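Long-range contacts in siderophore enterobactin esterase (Emericella nidulans, PDB 6GUO), which hydrolyses the ester bonds of the xenosiderophore enterobactin, a step required for releasing iron inside the fungal cell: residues V55-G60 and T84-I89; G157-F162 and S181-L186. One frame throughout, in Å; residues are numbered along the deposited sequence.

Contact 1 (V55-G60 and T84-I89); sequences VYLVDG and TVVIAI
V55-G60 and T84-I89 pair as parallel neighbours in the central sheet of the alpha/beta-hydrolase fold. They lie on strands 52-58 and 83-90, which helix 60-77 connects in a beta-alpha-beta unit. Four backbone bonds make the ladder. V55 N gives to V85 O at 3.0 Å, and V55 O takes I87 N. L57 N then gives to I87 O, and L57 O takes I89 N at 2.8 Å in a nearly straight bond (173° at the hydrogen). Past the ladder the chain turns, and G60 N reaches I89 O at 3.0 Å from above the carbonyl plane. A water bridges D59 N to the same oxygen.

On one face Y56 and I87 lie side by side. With I87 CG1 beside the backbone N (chi1 -53°) and the chain turned at chi2 (94°), I87 CD1 comes over the Y56 ring, toward its rim, 3.8 Å from the centroid, in a CH-pi contact. I89 CD1 meets the edge of the same ring, 4.1 Å from Y56 CD1. On the other face L57 CD1 packs on V86 CG1 at 3.6 Å, and V55 CG1 lies beside V86 CG2. The carboxylate of D59 turns elsewhere, to a salt bridge with R102.

Helix 131-150 covers the Y56 and I87 face, helix 60-77 the L57 and V86 face. Strand 156-164 flanks V55-G60, and strand 31-36 flanks T84-I89.

Contact 2 (G157-F162 and S181-L186); sequences GRTALF and SFDVYL
D183 and F182 both hold CG anti to the carbonyl carbon (chi1 -61° and -60°), which turns the D183 carboxylate to the backbone of T159 and the F182 ring to L161. D183 OD2 accepts T159 N at 2.9 Å through its anti lone pair, in a fairly straight bond (164° at the hydrogen). T159 OG1 adds a weak bond to the same oxygen at 3.4 Å. T159 O takes V184 N at 3.1 Å, and D183 N weakly. The carboxylate thus continues the pairing just before the strand starts at V184.

From there the two strands run parallel. L161 N gives to V184 O, and L161 O takes L186 N at 2.7 Å. They belong to a beta-alpha-beta unit joined by helix 166-177. The GxSxG pattern of G163, S165 and G167 begins at the end of strand 156-164, consistent with the nucleophile elbow of alpha/beta-hydrolases.

L161 CB sits over the centre of the F182 ring, 3.7 Å from its centroid, in a CH-pi contact. L161 CD2 lies over the same face, displaced outward beyond F182 CE2. Y185 OH accepts F182 N at 3.0 Å and also bonds to P179 O. This ties the turn to the strand that follows. On the sheet face opposite L161 and Y185, F162 and L186 cross at about a right angle, with F162 CD1 3.5 Å from L186 CB. A160 packs beside V184 on that face, under helix 288-301.

Contact 1 closes before contact 2 opens along the chain, and their centres lie 10 Å apart. Each joins the strands of one beta-alpha-beta unit, and both lie in the same mixed sheet. Strands 52-58 and 156-164 are neighbours there, so the four strands run in the order 83-90, 52-58, 156-164, 184-188, all parallel. Y56 connects the two contacts. Its N lies 2.7 Å from A160 O and its O 2.9 Å from F162 N, both probable hydrogen bonds. Its ring also packs on that of F182, beneath helix 131-150. Together they form the middle of the sheet that carries the probable nucleophile elbow of this esterase.

Contact 1 (V55-G60 and T84-I89)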
loop_
_atom_site.group_PDB
_atom_site.type_symbol
_atom_site.label_atom_id
_atom_site.label_comp_id
_atom_site.label_asym_id
_atom_site.label_seq_id
_atom_site.Cartn_x
_atom_site.Cartn_y
_atom_site.Cartn_z
ATOM N N VAL A 55 -4.069 -5.372 14.407
ATOM C CA VAL A 55 -4.410 -6.076 13.182
ATOM C C VAL A 55 -3.382 -7.179 12.969
ATOM O O VAL A 55 -2.171 -6.937 13.028
ATOM C CB VAL A 55 -4.541 -5.140 11.954
ATOM C CG1 VAL A 55 -3.254 -4.386 11.646
ATOM C CG2 VAL A 55 -5.025 -5.923 10.742
ATOM N N TYR A 56 -3.897 -8.390 12.767
ATOM C CA TYR A 56 -3.098 -9.583 12.525
ATOM C C TYR A 56 -3.166 -9.908 11.038
ATOM O O TYR A 56 -4.251 -9.939 10.458
ATOM C CB TYR A 56 -3.609 -10.749 13.386
ATOM C CG TYR A 56 -3.311 -10.540 14.853
ATOM C CD1 TYR A 56 -2.216 -11.155 15.456
ATOM C CD2 TYR A 56 -4.098 -9.692 15.634
ATOM C CE1 TYR A 56 -1.917 -10.944 16.794
ATOM C CE2 TYR A 56 -3.806 -9.474 16.974
ATOM C CZ TYR A 56 -2.719 -10.107 17.550
ATOM O OH TYR A 56 -2.421 -9.892 18.874
ATOM N N LEU A 57 -2.005 -10.137 10.428
ATOM C CA LEU A 57 -1.901 -10.374 8.993
ATOM C C LEU A 57 -1.295 -11.747 8.725
ATOM O O LEU A 57 -0.230 -12.049 9.243
ATOM C CB LEU A 57 -1.005 -9.315 8.349
ATOM C CG LEU A 57 -1.210 -7.842 8.703
ATOM C CD1 LEU A 57 -0.071 -7.014 8.123
ATOM C CD2 LEU A 57 -2.540 -7.348 8.181
ATOM N N VAL A 58 -1.968 -12.562 7.914
ATOM C CA VAL A 58 -1.348 -13.795 7.388
ATOM C C VAL A 58 -0.725 -13.472 6.028
ATOM O O VAL A 58 -1.020 -12.430 5.461
ATOM C CB VAL A 58 -2.317 -14.994 7.362
ATOM C CG1 VAL A 58 -2.751 -15.321 8.785
ATOM C CG2 VAL A 58 -3.522 -14.758 6.456
ATOM N N ASP A 59 0.153 -14.340 5.523
ATOM C CA ASP A 59 1.144 -13.955 4.484
ATOM C C ASP A 59 1.905 -12.714 4.944
ATOM O O ASP A 59 2.061 -11.733 4.197
ATOM C CB ASP A 59 0.507 -13.686 3.114
ATOM C CG ASP A 59 -0.096 -14.917 2.489
ATOM O OD1 ASP A 59 0.546 -15.993 2.516
ATOM O OD2 ASP A 59 -1.203 -14.805 1.926
ATOM N N GLY A 60 2.356 -12.761 6.191
ATOM C CA GLY A 60 2.917 -11.597 6.874
ATOM C C GLY A 60 4.012 -10.853 6.133
ATOM O O GLY A 60 4.029 -9.617 6.126
ATOM N N THR A 84 -2.709 1.630 16.364
ATOM C CA THR A 84 -2.867 0.230 16.003
ATOM C C THR A 84 -1.511 -0.450 15.898
ATOM O O THR A 84 -0.595 0.061 15.253
ATOM C CB THR A 84 -3.650 0.072 14.685
ATOM O OG1 THR A 84 -4.898 0.764 14.789
ATOM C CG2 THR A 84 -3.925 -1.394 14.378
ATOM N N VAL A 85 -1.398 -1.599 16.558
ATOM C CA VAL A 85 -0.234 -2.470 16.442
ATOM C C VAL A 85 -0.480 -3.445 15.290
ATOM O O VAL A 85 -1.569 -4.004 15.171
ATOM C CB VAL A 85 0.025 -3.221 17.773
ATOM C CG1 VAL A 85 1.121 -4.276 17.629
ATOM C CG2 VAL A 85 0.393 -2.231 18.864
ATOM N N VAL A 86 0.535 -3.639 14.447
ATOM C CA VAL A 86 0.475 -4.596 13.343
ATOM C C VAL A 86 1.282 -5.817 13.747
ATOM O O VAL A 86 2.421 -5.686 14.198
ATOM C CB VAL A 86 1.060 -4.017 12.038
ATOM C CG1 VAL A 86 1.002 -5.038 10.907
ATOM C CG2 VAL A 86 0.321 -2.750 11.642
ATOM N N ILE A 87 0.670 -6.986 13.587
ATOM C CA ILE A 87 1.312 -8.270 13.841
ATOM C C ILE A 87 1.200 -9.105 12.571
ATOM O O ILE A 87 0.117 -9.570 12.211
ATOM C CB ILE A 87 0.673 -9.001 15.038
ATOM C CG1 ILE A 87 0.637 -8.085 16.272
ATOM C CG2 ILE A 87 1.451 -10.286 15.329
ATOM C CD1 ILE A 87 -0.647 -7.302 16.460
ATOM N N ALA A 88 2.327 -9.274 11.883
ATOM C CA ALA A 88 2.374 -10.015 10.637
ATOM C C ALA A 88 2.953 -11.386 10.922
ATOM O O ALA A 88 4.049 -11.483 11.453
ATOM C CB ALA A 88 3.233 -9.274 9.630
ATOM N N ILE A 89 2.203 -12.435 10.592
ATOM C CA ILE A 89 2.650 -13.811 10.815
ATOM C C ILE A 89 3.067 -14.389 9.471
ATOM O O ILE A 89 2.234 -14.605 8.574
ATOM C CB ILE A 89 1.583 -14.692 11.488
ATOM C CG1 ILE A 89 1.064 -14.028 12.774
ATOM C CG2 ILE A 89 2.164 -16.066 11.827
ATOM C CD1 ILE A 89 -0.233 -13.282 12.605
HETATM O O HOH W 1 1.012 -16.716 7.059
#

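Contact 2 (G157-F162 and S181-L186)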
loop_
_atom_site.group_PDB
_atom_site.type_symbol
_atom_site.label_atom_id
_atom_site.label_comp_id
_atom_site.label_asym_id
_atom_site.label_seq_id
_atom_site.Cartn_x
_atom_site.Cartn_y
_atom_site.Cartn_z
ATOM N N GLY A 157 -8.078 -2.991 22.437
ATOM C CA GLY A 157 -9.512 -2.787 22.296
ATOM C C GLY A 157 -10.161 -3.671 21.255
ATOM O O GLY A 157 -10.990 -4.515 21.580
ATOM N N ARG A 158 -9.783 -3.458 20.001
ATOM C CA ARG A 158 -10.369 -4.149 18.861
ATOM C C ARG A 158 -9.263 -4.927 18.165
ATOM O O ARG A 158 -8.172 -4.399 17.996
ATOM C CB ARG A 158 -10.982 -3.128 17.903
ATOM C CG ARG A 158 -11.922 -3.724 16.874
ATOM C CD ARG A 158 -12.691 -2.651 16.116
ATOM N NE ARG A 158 -13.906 -2.208 16.816
ATOM C CZ ARG A 158 -14.077 -1.055 17.475
ATOM N NH1 ARG A 158 -15.251 -0.807 18.050
ATOM N NH2 ARG A 158 -13.109 -0.145 17.579
ATOM N N THR A 159 -9.539 -6.174 17.787
ATOM C CA THR A 159 -8.586 -6.996 17.038
ATOM C C THR A 159 -9.155 -7.350 15.673
ATOM O O THR A 159 -10.361 -7.569 15.529
ATOM C CB THR A 159 -8.209 -8.290 17.783
ATOM O OG1 THR A 159 -9.378 -9.088 17.998
ATOM C CG2 THR A 159 -7.550 -7.957 19.113
ATOM N N ALA A 160 -8.278 -7.397 14.676
ATOM C CA ALA A 160 -8.671 -7.728 13.315
ATOM C C ALA A 160 -7.738 -8.769 12.717
ATOM O O ALA A 160 -6.557 -8.827 13.070
ATOM C CB ALA A 160 -8.675 -6.480 12.452
ATOM N N LEU A 161 -8.290 -9.576 11.817
ATOM C CA LEU A 161 -7.533 -10.527 11.007
ATOM C C LEU A 161 -7.717 -10.168 9.537
ATOM O O LEU A 161 -8.851 -10.116 9.049
ATOM C CB LEU A 161 -8.037 -11.951 11.243
ATOM C CG LEU A 161 -7.393 -13.077 10.413
ATOM C CD1 LEU A 161 -5.902 -13.213 10.698
ATOM C CD2 LEU A 161 -8.119 -14.387 10.675
ATOM N N PHE A 162 -6.601 -9.957 8.835
ATOM C CA PHE A 162 -6.608 -9.758 7.388
ATOM C C PHE A 162 -5.858 -10.884 6.701
ATOM O O PHE A 162 -4.775 -11.260 7.127
ATOM C CB PHE A 162 -5.956 -8.427 7.012
ATOM C CG PHE A 162 -5.892 -8.180 5.525
ATOM C CD1 PHE A 162 -6.825 -7.369 4.899
ATOM C CD2 PHE A 162 -4.894 -8.768 4.745
ATOM C CE1 PHE A 162 -6.767 -7.142 3.532
ATOM C CE2 PHE A 162 -4.836 -8.546 3.378
ATOM C CZ PHE A 162 -5.775 -7.733 2.773
ATOM N N SER A 181 -12.737 -15.319 17.728
ATOM C CA SER A 181 -11.275 -15.219 17.552
ATOM C C SER A 181 -10.798 -13.788 17.382
ATOM O O SER A 181 -9.811 -13.363 17.994
ATOM C CB SER A 181 -10.831 -15.994 16.309
ATOM O OG SER A 181 -11.124 -17.366 16.424
ATOM N N PHE A 182 -11.493 -13.064 16.506
ATOM C CA PHE A 182 -11.204 -11.661 16.208
ATOM C C PHE A 182 -12.510 -10.883 16.165
ATOM O O PHE A 182 -13.570 -11.457 15.919
ATOM C CB PHE A 182 -10.478 -11.534 14.857
ATOM C CG PHE A 182 -9.163 -12.262 14.813
ATOM C CD1 PHE A 182 -7.981 -11.615 15.161
ATOM C CD2 PHE A 182 -9.112 -13.609 14.467
ATOM C CE1 PHE A 182 -6.771 -12.296 15.145
ATOM C CE2 PHE A 182 -7.906 -14.294 14.449
ATOM C CZ PHE A 182 -6.735 -13.639 14.793
ATOM N N ASP A 183 -12.431 -9.578 16.393
ATOM C CA ASP A 183 -13.609 -8.702 16.299
ATOM C C ASP A 183 -13.994 -8.447 14.844
ATOM O O ASP A 183 -15.185 -8.399 14.504
ATOM C CB ASP A 183 -13.343 -7.374 17.003
ATOM C CG ASP A 183 -13.060 -7.550 18.474
ATOM O OD1 ASP A 183 -13.932 -8.103 19.169
ATOM O OD2 ASP A 183 -11.967 -7.158 18.937
ATOM N N VAL A 184 -12.972 -8.302 14.000
ATOM C CA VAL A 184 -13.122 -7.915 12.601
ATOM C C VAL A 184 -12.336 -8.877 11.715
ATOM O O VAL A 184 -11.192 -9.205 12.015
ATOM C CB VAL A 184 -12.604 -6.482 12.379
ATOM C CG1 VAL A 184 -12.808 -6.043 10.932
ATOM C CG2 VAL A 184 -13.304 -5.519 13.329
ATOM N N TYR A 185 -12.970 -9.321 10.632
ATOM C CA TYR A 185 -12.350 -10.204 9.648
ATOM C C TYR A 185 -12.326 -9.481 8.317
ATOM O O TYR A 185 -13.340 -8.951 7.868
ATOM C CB TYR A 185 -13.128 -11.508 9.527
ATOM C CG TYR A 185 -13.216 -12.245 10.839
ATOM C CD1 TYR A 185 -12.351 -13.293 11.130
ATOM C CD2 TYR A 185 -14.155 -11.877 11.805
ATOM C CE1 TYR A 185 -12.423 -13.963 12.340
ATOM C CE2 TYR A 185 -14.233 -12.542 13.016
ATOM C CZ TYR A 185 -13.362 -13.583 13.277
ATOM O OH TYR A 185 -13.435 -14.238 14.481
ATOM N N LEU A 186 -11.153 -9.453 7.706
ATOM C CA LEU A 186 -10.945 -8.782 6.437
ATOM C C LEU A 186 -10.475 -9.864 5.478
ATOM O O LEU A 186 -9.321 -10.288 5.519
ATOM C CB LEU A 186 -9.917 -7.661 6.603
ATOM C CG LEU A 186 -10.227 -6.638 7.700
ATOM C CD1 LEU A 186 -9.015 -5.761 7.957
ATOM C CD2 LEU A 186 -11.431 -5.782 7.330
#